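Local coordinates for thioesterase superfamily (PDB 2OAF), which probably hydrolyses thioesters, perhaps of the acyl-CoA type, as a hot-dog-fold member of the thioesterase superfamily, at residues B[19-24]-B[40-45]; B[45-50]-B[106-111]; B[82-87]-B[116-121]; B[14-19]-B[93-98]; B[76-81]-B[120-125]. One frame throughout, in Å; residues are numbered along the deposited sequence.

All five contacts belong to one hot-dog fold, in which a curled antiparallel sheet wraps helix 39-54. Contacts 1 and 2 work from that helix, share Glu45 and have centres about 8 Å apart; the centre of contact 2 lies about 3 Å from the centre of the chain. Contact 4 carries strand 17-21 onto strand 90-99 and shares His19 with contact 1. Contacts 3 and 5 meet on strand 115-128, where Phe122 of contact 5 packs against Ala43, Leu44 and Ile47 of the helix. Contacts 3 and 4, about 16 Å apart between centres, do not touch. Phosphate ions, probably from crystallisation, lie beside Arg41 in contact 1 and Arg98 in contact 4.

Contact 1 (B[19-24]-B[40-45]); sequences HDVRVT and PRFALE. With PO4 (phosphate ion), chain C.
His19 and Glu45 both swing CG away from their own backbone N (chi1 177° and 180°), which brings ring and carboxylate together where strand 17-21 passes the central helix of the hot-dog fold. His19 NE2 donates to Glu45 OE2 at 2.7 Å, nearly straight and close to the ring plane; the oxygen receives it on its anti side but tilted out of the carboxylate plane, ring and carboxylate planes 74° apart. A water donates to this same OE2 and to Asp20 O, so the carboxylate is tied to the strand backbone as well. Val21 splits its branches: CG2 packs beside the Glu45 carboxylate, while CG1 sits over a face of the Phe42 ring in a CH-pi contact, 4.0 Å from its centroid. Leu90 of the neighbouring strand touches Val21, Val23 and Phe42. Arg22 of the second subunit makes a weak, long ion pair with Glu45 OE2. At the far end of Phe42, Val23 CG2 comes obliquely to within 4.1 Å of Phe42 CE2.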
# COMPACT_ATOMS: atom_id res chain seq x y z
N HIS B 19 -16.18 10.31 -7.72
CA HIS B 19 -15.96 9.14 -6.88
C HIS B 19 -15.50 9.59 -5.49
O HIS B 19 -14.53 10.31 -5.37
CB HIS B 19 -14.90 8.23 -7.50
CG HIS B 19 -14.56 7.04 -6.66
ND1 HIS B 19 -15.50 6.09 -6.32
CD2 HIS B 19 -13.41 6.67 -6.07
CE1 HIS B 19 -14.94 5.19 -5.54
NE2 HIS B 19 -13.66 5.51 -5.37
N ASP B 20 -16.20 9.14 -4.44
CA ASP B 20 -15.81 9.47 -3.06
C ASP B 20 -14.74 8.52 -2.59
O ASP B 20 -14.88 7.32 -2.77
CB ASP B 20 -16.98 9.33 -2.10
CG ASP B 20 -18.05 10.39 -2.29
OD1 ASP B 20 -17.85 11.34 -3.06
OD2 ASP B 20 -19.13 10.24 -1.68
N VAL B 21 -13.69 9.07 -2.00
CA VAL B 21 -12.63 8.31 -1.39
C VAL B 21 -12.58 8.72 0.10
O VAL B 21 -12.53 9.90 0.41
CB VAL B 21 -11.28 8.55 -2.11
CG1 VAL B 21 -10.13 7.88 -1.36
CG2 VAL B 21 -11.33 8.05 -3.56
N ARG B 22 -12.65 7.74 0.98
CA ARG B 22 -12.50 7.94 2.40
C ARG B 22 -11.00 7.92 2.73
O ARG B 22 -10.31 6.92 2.51
CB ARG B 22 -13.23 6.81 3.18
CG ARG B 22 -13.40 7.07 4.72
CD ARG B 22 -14.09 5.86 5.50
NE ARG B 22 -13.24 4.66 5.59
N VAL B 23 -10.48 9.03 3.24
CA VAL B 23 -9.07 9.08 3.64
C VAL B 23 -9.03 8.83 5.13
O VAL B 23 -9.84 9.38 5.84
CB VAL B 23 -8.49 10.47 3.33
CG1 VAL B 23 -7.05 10.59 3.82
CG2 VAL B 23 -8.62 10.73 1.80
N THR B 24 -8.08 8.04 5.62
CA THR B 24 -8.05 7.73 7.03
C THR B 24 -6.65 7.81 7.60
O THR B 24 -5.66 8.02 6.89
CB THR B 24 -8.62 6.32 7.33
OG1 THR B 24 -7.72 5.33 6.85
CG2 THR B 24 -10.03 6.12 6.71
N PRO B 40 -1.73 8.75 -5.78
CA PRO B 40 -2.00 8.11 -7.10
C PRO B 40 -3.00 6.95 -6.98
O PRO B 40 -3.81 6.74 -7.86
CB PRO B 40 -0.62 7.58 -7.50
CG PRO B 40 0.37 8.55 -6.80
CD PRO B 40 -0.29 8.76 -5.45
N ARG B 41 -2.89 6.19 -5.92
CA ARG B 41 -3.83 5.10 -5.67
C ARG B 41 -5.27 5.59 -5.63
O ARG B 41 -6.18 4.94 -6.17
CB ARG B 41 -3.53 4.41 -4.35
CG ARG B 41 -4.61 3.37 -4.00
CD ARG B 41 -4.15 2.23 -3.07
NE ARG B 41 -3.67 2.71 -1.79
CZ ARG B 41 -4.44 3.11 -0.79
NH1 ARG B 41 -5.76 3.11 -0.92
NH2 ARG B 41 -3.88 3.53 0.33
N PHE B 42 -5.50 6.70 -4.93
CA PHE B 42 -6.84 7.28 -4.84
C PHE B 42 -7.32 7.71 -6.22
O PHE B 42 -8.47 7.48 -6.58
CB PHE B 42 -6.90 8.52 -3.94
CG PHE B 42 -6.48 8.29 -2.51
CD1 PHE B 42 -6.67 7.07 -1.88
CD2 PHE B 42 -5.97 9.34 -1.78
CE1 PHE B 42 -6.31 6.90 -0.56
CE2 PHE B 42 -5.61 9.17 -0.46
CZ PHE B 42 -5.78 7.94 0.15
N ALA B 43 -6.45 8.35 -6.99
CA ALA B 43 -6.85 8.80 -8.34
C ALA B 43 -7.19 7.63 -9.27
O ALA B 43 -8.16 7.68 -10.04
CB ALA B 43 -5.77 9.70 -8.95
N LEU B 44 -6.42 6.56 -9.17
CA LEU B 44 -6.65 5.36 -9.96
C LEU B 44 -7.95 4.67 -9.57
O LEU B 44 -8.70 4.19 -10.44
CB LEU B 44 -5.45 4.43 -9.87
CG LEU B 44 -4.36 4.57 -10.95
CD1 LEU B 44 -4.01 6.01 -11.20
CD2 LEU B 44 -3.09 3.76 -10.57
N GLU B 45 -8.24 4.63 -8.28
CA GLU B 45 -9.51 4.11 -7.78
C GLU B 45 -10.72 4.86 -8.40
O GLU B 45 -11.74 4.27 -8.73
CB GLU B 45 -9.50 4.18 -6.27
CG GLU B 45 -10.77 3.68 -5.56
CD GLU B 45 -10.81 4.07 -4.07
OE1 GLU B 45 -9.70 4.05 -3.42
OE2 GLU B 45 -11.93 4.41 -3.58
P PO4 C . 0.31 2.32 -2.16
O1 PO4 C . 1.41 1.59 -2.89
O2 PO4 C . 0.89 3.25 -1.14
O3 PO4 C . -0.45 3.15 -3.17
O4 PO4 C . -0.64 1.30 -1.55
O HOH W 1 -14.78 4.70 -2.06

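Contact 2 (B[45-50]-B[106-111]); sequences EAIDAW and FRVDGV
Helix 45-50 passes over strand 106-111 with their axes 9.4 Å apart at closest approach and their directions 122° apart, Ile47 lying nearest Phe106 and Ala46 nearest Val108. Ile47 fills the middle. Its CG2 methyl stands over one face of the Phe106 ring, 4.0 Å from the centroid and only 13° off the ring normal, a clear CH-pi contact. The other branch turns along the strand: Ile47 CD1 meets Phe106 CB at 3.8 Å, and Ile47 CG1 lies 3.9 Å from Val108 CG2. One turn on, Trp50 offers a face to the edge of Phe106. This T-shaped pair has its planes at 69°, and Phe106 CE1 comes within 3.7 Å of Trp50 CE3. Phe106 is thereby held in two ways at once, a methyl over its face and an indole at its rim. Ala46 CB touches Val108 CG1 more lightly, at 4.2 Å. No hydrogen bond crosses this buried, wholly apolar interface. Arg107 points away from the helix and forms a salt bridge with Asp109 on the strand, its NH1 and NH2 both gripping Asp109 OD1, while Arg12 takes Asp109 OD2. Around the contact, Trp51 meets the Phe106 ring, Phe122 of strand 115-128 packs on Ile47 and Val108, and Cys92 and Thr94 of strand 90-99 touch Ala46.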
# COMPACT_ATOMS: atom_id res chain seq x y z
N GLU B 45 -8.24 4.63 -8.28
CA GLU B 45 -9.51 4.11 -7.78
C GLU B 45 -10.72 4.86 -8.40
O GLU B 45 -11.74 4.27 -8.73
CB GLU B 45 -9.50 4.18 -6.27
CG GLU B 45 -10.77 3.68 -5.56
CD GLU B 45 -10.81 4.07 -4.07
OE1 GLU B 45 -9.70 4.05 -3.42
OE2 GLU B 45 -11.93 4.41 -3.58
N ALA B 46 -10.56 6.17 -8.56
CA ALA B 46 -11.54 7.03 -9.18
C ALA B 46 -11.77 6.65 -10.64
O ALA B 46 -12.92 6.63 -11.13
CB ALA B 46 -11.07 8.48 -9.10
N ILE B 47 -10.69 6.39 -11.36
CA ILE B 47 -10.78 6.00 -12.76
C ILE B 47 -11.43 4.61 -12.86
O ILE B 47 -12.28 4.38 -13.71
CB ILE B 47 -9.36 5.99 -13.43
CG1 ILE B 47 -8.76 7.42 -13.48
CG2 ILE B 47 -9.43 5.32 -14.83
CD1 ILE B 47 -7.26 7.49 -13.93
N ASP B 48 -11.02 3.69 -12.01
CA ASP B 48 -11.66 2.38 -11.92
C ASP B 48 -13.17 2.52 -11.69
O ASP B 48 -13.97 1.81 -12.31
CB ASP B 48 -11.02 1.54 -10.81
CG ASP B 48 -11.70 0.21 -10.62
OD1 ASP B 48 -11.38 -0.74 -11.35
OD2 ASP B 48 -12.59 0.13 -9.77
N ALA B 49 -13.57 3.46 -10.81
CA ALA B 49 -14.99 3.72 -10.54
C ALA B 49 -15.71 4.33 -11.75
O ALA B 49 -16.91 4.13 -11.95
CB ALA B 49 -15.18 4.63 -9.26
N TRP B 50 -14.98 5.10 -12.56
CA TRP B 50 -15.55 5.68 -13.79
C TRP B 50 -15.93 4.54 -14.73
O TRP B 50 -17.01 4.49 -15.26
CB TRP B 50 -14.56 6.65 -14.47
CG TRP B 50 -15.12 7.39 -15.63
CD1 TRP B 50 -15.64 8.66 -15.64
CD2 TRP B 50 -15.22 6.91 -16.99
NE1 TRP B 50 -16.06 8.99 -16.92
CE2 TRP B 50 -15.82 7.93 -17.76
CE3 TRP B 50 -14.85 5.73 -17.62
CZ2 TRP B 50 -16.08 7.79 -19.09
CZ3 TRP B 50 -15.10 5.59 -19.00
CH2 TRP B 50 -15.70 6.60 -19.70
N PHE B 106 -7.43 10.39 -18.82
CA PHE B 106 -8.37 10.75 -17.78
C PHE B 106 -7.77 11.85 -16.95
O PHE B 106 -6.59 11.76 -16.58
CB PHE B 106 -8.64 9.56 -16.86
CG PHE B 106 -9.52 8.51 -17.47
CD1 PHE B 106 -10.89 8.61 -17.39
CD2 PHE B 106 -8.98 7.43 -18.12
CE1 PHE B 106 -11.71 7.64 -17.95
CE2 PHE B 106 -9.80 6.45 -18.67
CZ PHE B 106 -11.17 6.57 -18.57
N ARG B 107 -8.61 12.83 -16.64
CA ARG B 107 -8.35 13.81 -15.60
C ARG B 107 -9.04 13.40 -14.31
O ARG B 107 -10.15 12.86 -14.34
CB ARG B 107 -8.90 15.16 -16.03
CG ARG B 107 -8.06 15.86 -17.05
CD ARG B 107 -6.85 16.58 -16.43
NE ARG B 107 -7.26 17.83 -15.81
CZ ARG B 107 -7.52 17.99 -14.51
NH1 ARG B 107 -7.35 17.00 -13.66
NH2 ARG B 107 -7.94 19.17 -14.08
N VAL B 108 -8.36 13.63 -13.19
CA VAL B 108 -8.96 13.50 -11.87
C VAL B 108 -8.54 14.72 -11.04
O VAL B 108 -7.34 15.02 -10.94
CB VAL B 108 -8.50 12.24 -11.13
CG1 VAL B 108 -9.11 12.19 -9.72
CG2 VAL B 108 -8.82 10.96 -11.93
N ASP B 109 -9.53 15.43 -10.46
CA ASP B 109 -9.27 16.49 -9.50
C ASP B 109 -9.74 15.91 -8.17
O ASP B 109 -10.91 15.47 -8.02
CB ASP B 109 -10.07 17.78 -9.74
CG ASP B 109 -9.59 18.59 -10.94
OD1 ASP B 109 -8.55 18.25 -11.54
OD2 ASP B 109 -10.29 19.59 -11.27
N GLY B 110 -8.85 15.95 -7.19
CA GLY B 110 -9.18 15.50 -5.84
C GLY B 110 -9.51 16.73 -5.03
O GLY B 110 -8.66 17.62 -4.90
N VAL B 111 -10.75 16.80 -4.54
CA VAL B 111 -11.31 18.00 -3.91
C VAL B 111 -11.84 17.68 -2.54
O VAL B 111 -12.55 16.68 -2.38
CB VAL B 111 -12.46 18.57 -4.78
CG1 VAL B 111 -12.99 19.85 -4.17
CG2 VAL B 111 -11.95 18.79 -6.23

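Contact 3 (B[82-87]-B[116-121]); sequences SPVTPR and TCFVGA
Cys117 reaches across to the segment 82-87 with its whole side chain. Its CB lies 3.2 Å from Ser82 O and 3.6 Å from Val84 CG2. From there SG, placed beside the backbone N and opposite the carbonyl carbon (chi1 -61°), comes to 3.7 Å from Pro83 O and 4.1 Å from Val84 CG2. Val84 CG2 is thus shared: the same methyl also approaches the edge of the Phe118 ring, 4.2 Å from CD2. The backbone closes the contact through Ser82 N, which donates to Cys117 O at 3.1 Å; the same Cys117 O also accepts from Lys81 N. Further along, Arg87 N bonds to Thr85 OG1 in an ST turn, and Arg87 forms a salt bridge with Asp66 of the second subunit. On its other side strand 115-128 pairs with strand 103-112, where Cys117 and Phe118 both face Gly110, the signature of a classic beta bulge.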
# COMPACT_ATOMS: atom_id res chain seq x y z
N SER B 82 -2.87 21.32 -2.20
CA SER B 82 -3.30 21.45 -0.84
C SER B 82 -3.32 20.04 -0.22
O SER B 82 -3.57 19.07 -0.92
CB SER B 82 -4.70 22.12 -0.79
OG SER B 82 -5.02 22.54 0.51
N PRO B 83 -3.04 19.93 1.08
CA PRO B 83 -2.99 18.61 1.70
C PRO B 83 -4.33 17.89 1.78
O PRO B 83 -5.38 18.52 1.96
CB PRO B 83 -2.57 18.93 3.14
CG PRO B 83 -2.03 20.23 3.10
CD PRO B 83 -2.70 20.98 2.03
N VAL B 84 -4.26 16.58 1.69
CA VAL B 84 -5.43 15.73 1.82
C VAL B 84 -5.44 15.17 3.26
O VAL B 84 -4.42 14.71 3.76
CB VAL B 84 -5.38 14.62 0.80
CG1 VAL B 84 -6.45 13.60 1.10
CG2 VAL B 84 -5.55 15.19 -0.68
N THR B 85 -6.57 15.26 3.94
CA THR B 85 -6.68 14.73 5.33
C THR B 85 -7.93 13.91 5.54
O THR B 85 -8.85 13.92 4.73
CB THR B 85 -6.69 15.83 6.38
OG1 THR B 85 -8.00 16.43 6.41
CG2 THR B 85 -5.60 16.88 6.12
N PRO B 86 -8.01 13.18 6.65
CA PRO B 86 -9.26 12.52 6.99
C PRO B 86 -10.41 13.39 7.46
O PRO B 86 -11.46 12.83 7.79
CB PRO B 86 -8.86 11.59 8.15
CG PRO B 86 -7.40 11.45 8.07
CD PRO B 86 -6.95 12.83 7.61
N ARG B 87 -10.25 14.72 7.49
CA ARG B 87 -11.32 15.59 7.98
C ARG B 87 -12.51 15.64 7.03
O ARG B 87 -13.58 16.01 7.45
CB ARG B 87 -10.84 17.03 8.17
CG ARG B 87 -9.59 17.21 9.03
CD ARG B 87 -9.94 17.13 10.46
NE ARG B 87 -8.84 17.49 11.34
CZ ARG B 87 -8.87 17.28 12.65
NH1 ARG B 87 -9.94 16.70 13.20
NH2 ARG B 87 -7.83 17.62 13.40
N THR B 116 -9.41 22.28 -4.13
CA THR B 116 -8.74 21.34 -5.03
C THR B 116 -7.37 21.01 -4.47
O THR B 116 -6.47 21.84 -4.45
CB THR B 116 -8.62 21.92 -6.43
OG1 THR B 116 -9.93 22.18 -6.91
CG2 THR B 116 -7.89 20.94 -7.39
N CYS B 117 -7.26 19.80 -3.95
CA CYS B 117 -6.04 19.35 -3.32
C CYS B 117 -5.03 18.86 -4.34
O CYS B 117 -3.82 19.06 -4.17
CB CYS B 117 -6.34 18.24 -2.33
SG CYS B 117 -7.45 18.84 -1.03
N PHE B 118 -5.50 18.15 -5.36
CA PHE B 118 -4.61 17.73 -6.45
C PHE B 118 -5.32 17.66 -7.79
O PHE B 118 -6.54 17.52 -7.85
CB PHE B 118 -3.89 16.41 -6.15
CG PHE B 118 -4.81 15.20 -6.05
CD1 PHE B 118 -5.33 14.61 -7.18
CD2 PHE B 118 -5.11 14.66 -4.83
CE1 PHE B 118 -6.18 13.51 -7.10
CE2 PHE B 118 -5.91 13.52 -4.73
CZ PHE B 118 -6.46 12.95 -5.88
N VAL B 119 -4.55 17.82 -8.84
CA VAL B 119 -5.06 17.76 -10.20
C VAL B 119 -4.14 16.77 -10.91
O VAL B 119 -2.92 16.88 -10.84
CB VAL B 119 -5.09 19.17 -10.85
CG1 VAL B 119 -5.60 20.24 -9.83
CG2 VAL B 119 -3.75 19.56 -11.39
N GLY B 120 -4.73 15.77 -11.54
CA GLY B 120 -3.95 14.77 -12.25
C GLY B 120 -4.45 14.46 -13.66
O GLY B 120 -5.64 14.60 -13.95
N ALA B 121 -3.54 13.98 -14.51
CA ALA B 121 -3.87 13.47 -15.84
C ALA B 121 -3.16 12.12 -16.02
O ALA B 121 -1.99 11.97 -15.71
CB ALA B 121 -3.43 14.47 -16.92

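Contact 4 (B[14-19]-B[93-98]); sequences DSAFVH and HTWPTR. With PO4 (phosphate ion), chain H.
Phe17 and Thr94 form an antiparallel hydrogen-bonded pair. Thr94 N donates to Phe17 O at 2.7 Å, while the return bond from Phe17 N to Thr94 O is weak, 3.2 Å and bent to 123°. Phe17 O is also approached by His93 CA at 3.3 Å in a CA-H...O contact. The next pair, Val18 with His93, is non-hydrogen-bonded, and its side chains lie alongside each other pointing the same way. With His93 CG set opposite its carbonyl carbon (chi1 -61°), the imidazole turns a face to Val18 CG2, 3.8 Å from the ring centroid. Just ahead of the strand, Ala16 CB rests 3.8 Å from Trp95 CE3. Farther out, Gln10 accepts from Trp95 NE1, Thr94 OG1 is bonded to Cys92 O, and helix 39-54 backs the face carrying Phe17 and Thr94 through Glu53 and Ala46. At the far end of strand 90-99, Arg98 NH1 and NH2 hold a phosphate ion, which Ser103 and the backbone of Lys102 also bind. Backbone bonding of His19 with Cys92 carries the pairing on. Between 14-19 and 93-98 themselves, the Thr94 N bond is supplemented by CH-pi and apolar packing; segments 17-19 and 93-98 run at 134°, well short of antiparallel, in keeping with the weak return bond.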
# COMPACT_ATOMS: atom_id res chain seq x y z
N ASP B 14 -18.83 20.48 -15.38
CA ASP B 14 -19.99 20.21 -14.53
C ASP B 14 -20.41 18.75 -14.58
O ASP B 14 -20.98 18.23 -13.64
CB ASP B 14 -21.20 21.01 -15.03
CG ASP B 14 -21.06 22.50 -14.81
OD1 ASP B 14 -19.90 22.99 -14.74
OD2 ASP B 14 -22.12 23.17 -14.73
N SER B 15 -20.15 18.11 -15.72
CA SER B 15 -20.55 16.73 -16.00
C SER B 15 -19.65 15.67 -15.36
O SER B 15 -19.92 14.49 -15.52
CB SER B 15 -20.55 16.50 -17.52
OG SER B 15 -19.22 16.41 -18.06
N ALA B 16 -18.57 16.06 -14.69
CA ALA B 16 -17.60 15.07 -14.24
C ALA B 16 -18.25 14.12 -13.24
O ALA B 16 -19.03 14.54 -12.36
CB ALA B 16 -16.33 15.73 -13.62
N PHE B 17 -17.96 12.84 -13.42
CA PHE B 17 -18.28 11.82 -12.45
C PHE B 17 -17.49 12.10 -11.18
O PHE B 17 -16.30 12.45 -11.24
CB PHE B 17 -17.87 10.46 -13.04
CG PHE B 17 -18.05 9.32 -12.10
CD1 PHE B 17 -19.32 8.90 -11.74
CD2 PHE B 17 -16.96 8.67 -11.57
CE1 PHE B 17 -19.50 7.86 -10.85
CE2 PHE B 17 -17.13 7.63 -10.70
CZ PHE B 17 -18.41 7.23 -10.33
N VAL B 18 -18.12 11.93 -10.03
CA VAL B 18 -17.44 12.12 -8.76
C VAL B 18 -17.39 10.79 -8.03
O VAL B 18 -18.43 10.17 -7.82
CB VAL B 18 -18.13 13.24 -7.92
CG1 VAL B 18 -17.46 13.38 -6.54
CG2 VAL B 18 -18.12 14.57 -8.66
N HIS B 19 -16.18 10.31 -7.72
CA HIS B 19 -15.96 9.14 -6.88
C HIS B 19 -15.50 9.59 -5.49
O HIS B 19 -14.53 10.31 -5.37
CB HIS B 19 -14.90 8.23 -7.50
CG HIS B 19 -14.56 7.04 -6.66
ND1 HIS B 19 -15.50 6.09 -6.32
CD2 HIS B 19 -13.41 6.67 -6.07
CE1 HIS B 19 -14.94 5.19 -5.54
NE2 HIS B 19 -13.66 5.51 -5.37
N HIS B 93 -13.26 14.14 -8.82
CA HIS B 93 -14.00 14.51 -10.04
C HIS B 93 -13.21 13.96 -11.22
O HIS B 93 -12.05 14.34 -11.44
CB HIS B 93 -14.11 16.04 -10.18
CG HIS B 93 -14.84 16.71 -9.06
ND1 HIS B 93 -16.04 17.37 -9.25
CD2 HIS B 93 -14.55 16.82 -7.74
CE1 HIS B 93 -16.44 17.88 -8.10
NE2 HIS B 93 -15.56 17.55 -7.16
N THR B 94 -13.83 13.08 -12.00
CA THR B 94 -13.10 12.23 -12.93
C THR B 94 -13.76 12.26 -14.29
O THR B 94 -14.99 12.10 -14.41
CB THR B 94 -13.10 10.78 -12.41
OG1 THR B 94 -12.60 10.81 -11.07
CG2 THR B 94 -12.21 9.86 -13.26
N TRP B 95 -12.97 12.46 -15.33
CA TRP B 95 -13.51 12.43 -16.67
C TRP B 95 -12.44 12.19 -17.72
O TRP B 95 -11.28 12.48 -17.47
CB TRP B 95 -14.23 13.76 -16.98
CG TRP B 95 -13.32 14.92 -17.15
CD1 TRP B 95 -12.92 15.47 -18.32
CD2 TRP B 95 -12.67 15.68 -16.10
NE1 TRP B 95 -12.08 16.53 -18.08
CE2 TRP B 95 -11.90 16.68 -16.74
CE3 TRP B 95 -12.65 15.60 -14.71
CZ2 TRP B 95 -11.13 17.61 -16.03
CZ3 TRP B 95 -11.89 16.54 -13.99
CH2 TRP B 95 -11.13 17.52 -14.67
N PRO B 96 -12.84 11.68 -18.90
CA PRO B 96 -11.91 11.54 -20.01
C PRO B 96 -11.75 12.87 -20.72
O PRO B 96 -12.74 13.47 -21.15
CB PRO B 96 -12.60 10.56 -20.93
CG PRO B 96 -14.07 10.76 -20.65
CD PRO B 96 -14.18 11.16 -19.23
N THR B 97 -10.51 13.31 -20.85
CA THR B 97 -10.20 14.56 -21.47
C THR B 97 -9.89 14.38 -22.97
O THR B 97 -10.03 15.31 -23.76
CB THR B 97 -9.07 15.30 -20.69
OG1 THR B 97 -9.03 16.68 -21.08
CG2 THR B 97 -7.68 14.65 -20.87
N ARG B 98 -9.53 13.15 -23.35
CA ARG B 98 -9.08 12.87 -24.68
C ARG B 98 -9.11 11.38 -24.98
O ARG B 98 -8.77 10.58 -24.13
CB ARG B 98 -7.65 13.41 -24.78
CG ARG B 98 -6.85 12.81 -25.87
CD ARG B 98 -5.51 13.47 -26.08
NE ARG B 98 -5.20 13.36 -27.50
CZ ARG B 98 -4.89 12.21 -28.11
NH1 ARG B 98 -4.79 11.06 -27.41
NH2 ARG B 98 -4.66 12.21 -29.41
P PO4 H . -2.99 8.39 -29.76
O1 PO4 H . -3.12 9.77 -30.40
O2 PO4 H . -4.15 8.17 -28.83
O3 PO4 H . -2.99 7.38 -30.90
O4 PO4 H . -1.72 8.31 -28.93

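Contact 5 (B[76-81]-B[120-125]); sequences LEMDFK and GAFTCV
Two adjacent strands of the hot-dog sheet, 69-80 and 115-128, pair here through segments 76-80 and 120-125, which run almost exactly antiparallel, at 174° with axes 4.7 Å apart. Glu77 and Ala121 make the hydrogen-bonded pair: Glu77 N donates to Ala121 O at 2.9 Å, and Ala121 N to Glu77 O at 2.8 Å. Leu76 with Phe122 and Met78 with Gly120 are the non-hydrogen-bonded pairs to either side. Gly120 CA makes a CA-H...O contact with Glu77 O at 3.1 Å. The Phe122 ring leans across to strand 69-80, its CD2 3.6 Å from Leu76 CB and its CZ 3.9 Å from Met78 CG. Met78, present as selenomethionine, bends at its third torsion (chi3 67°), and its SE lies at the edge of the Phe122 ring, 5.2 Å from the centroid, a Met-aromatic contact. Ala43 and Leu44 of helix 39-54 also pack on Phe122. On the face with Ala121, Glu77 makes a salt bridge to Arg75 of the third subunit. Residues 76-79 also ladder antiparallel with a strand of that subunit, continuing the sheet across the interface, as in hot-dog assemblies whose sheets join edge to edge.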
# COMPACT_ATOMS: atom_id res chain seq x y z
N LEU B 76 1.50 9.26 -16.13
CA LEU B 76 0.69 9.99 -15.15
C LEU B 76 1.41 11.28 -14.70
O LEU B 76 2.65 11.34 -14.65
CB LEU B 76 0.34 9.10 -13.99
CG LEU B 76 1.34 8.66 -12.94
CD1 LEU B 76 1.60 9.72 -11.95
CD2 LEU B 76 0.75 7.45 -12.20
N GLU B 77 0.62 12.30 -14.42
CA GLU B 77 1.18 13.53 -13.85
C GLU B 77 0.18 14.09 -12.89
O GLU B 77 -1.06 14.00 -13.12
CB GLU B 77 1.55 14.57 -14.91
CG GLU B 77 0.42 15.05 -15.76
CD GLU B 77 0.78 16.27 -16.63
OE1 GLU B 77 1.25 17.31 -16.09
OE2 GLU B 77 0.56 16.18 -17.86
N MSE B 78 0.71 14.61 -11.77
CA MSE B 78 -0.13 15.15 -10.69
C MSE B 78 0.52 16.39 -10.14
O MSE B 78 1.74 16.42 -9.97
CB MSE B 78 -0.30 14.13 -9.57
CG MSE B 78 -0.86 12.80 -10.05
SE MSE B 78 -1.27 11.56 -8.64
CE MSE B 78 -2.72 12.50 -7.79
N ASP B 79 -0.30 17.42 -9.89
CA ASP B 79 0.09 18.60 -9.15
C ASP B 79 -0.62 18.56 -7.83
O ASP B 79 -1.83 18.33 -7.81
CB ASP B 79 -0.26 19.87 -9.89
CG ASP B 79 0.53 20.07 -11.17
OD1 ASP B 79 1.65 19.55 -11.29
OD2 ASP B 79 0.03 20.79 -12.05
N PHE B 80 0.11 18.77 -6.74
CA PHE B 80 -0.43 18.73 -5.37
C PHE B 80 -0.51 20.17 -4.84
O PHE B 80 0.52 20.83 -4.67
CB PHE B 80 0.46 17.86 -4.51
CG PHE B 80 0.72 16.50 -5.10
CD1 PHE B 80 -0.25 15.55 -5.13
CD2 PHE B 80 1.94 16.21 -5.66
CE1 PHE B 80 -0.03 14.33 -5.72
CE2 PHE B 80 2.19 14.98 -6.21
CZ PHE B 80 1.18 14.04 -6.24
N LYS B 81 -1.73 20.66 -4.59
CA LYS B 81 -1.96 22.08 -4.30
C LYS B 81 -2.28 22.31 -2.85
O LYS B 81 -2.04 23.39 -2.33
CB LYS B 81 -3.13 22.61 -5.14
CG LYS B 81 -3.03 22.33 -6.64
CD LYS B 81 -2.02 23.22 -7.33
CE LYS B 81 -2.32 23.34 -8.86
NZ LYS B 81 -1.39 24.25 -9.65
N GLY B 120 -4.73 15.77 -11.54
CA GLY B 120 -3.95 14.77 -12.25
C GLY B 120 -4.45 14.46 -13.66
O GLY B 120 -5.64 14.60 -13.95
N ALA B 121 -3.54 13.98 -14.51
CA ALA B 121 -3.87 13.47 -15.84
C ALA B 121 -3.16 12.12 -16.02
O ALA B 121 -1.99 11.97 -15.71
CB ALA B 121 -3.43 14.47 -16.92
N PHE B 122 -3.91 11.14 -16.50
CA PHE B 122 -3.50 9.74 -16.50
C PHE B 122 -3.83 9.12 -17.85
O PHE B 122 -4.98 9.11 -18.25
CB PHE B 122 -4.29 9.00 -15.41
CG PHE B 122 -4.14 9.62 -14.04
CD1 PHE B 122 -4.97 10.67 -13.64
CD2 PHE B 122 -3.19 9.15 -13.16
CE1 PHE B 122 -4.84 11.22 -12.37
CE2 PHE B 122 -3.05 9.70 -11.90
CZ PHE B 122 -3.88 10.76 -11.52
N THR B 123 -2.81 8.62 -18.53
CA THR B 123 -2.93 8.16 -19.90
C THR B 123 -2.68 6.66 -19.97
O THR B 123 -1.69 6.15 -19.42
CB THR B 123 -1.92 8.87 -20.81
OG1 THR B 123 -2.08 10.29 -20.66
CG2 THR B 123 -2.14 8.49 -22.28
N CYS B 124 -3.62 5.96 -20.59
CA CYS B 124 -3.63 4.52 -20.78
C CYS B 124 -3.64 4.18 -22.27
O CYS B 124 -4.20 4.93 -23.04
CB CYS B 124 -4.91 3.97 -20.19
SG CYS B 124 -5.04 4.29 -18.41
N VAL B 125 -3.06 3.05 -22.64
CA VAL B 125 -3.26 2.46 -23.97
C VAL B 125 -4.22 1.28 -23.78
O VAL B 125 -4.64 1.00 -22.66
CB VAL B 125 -1.93 2.03 -24.62
CG1 VAL B 125 -1.08 3.26 -24.98
CG2 VAL B 125 -1.16 1.03 -23.74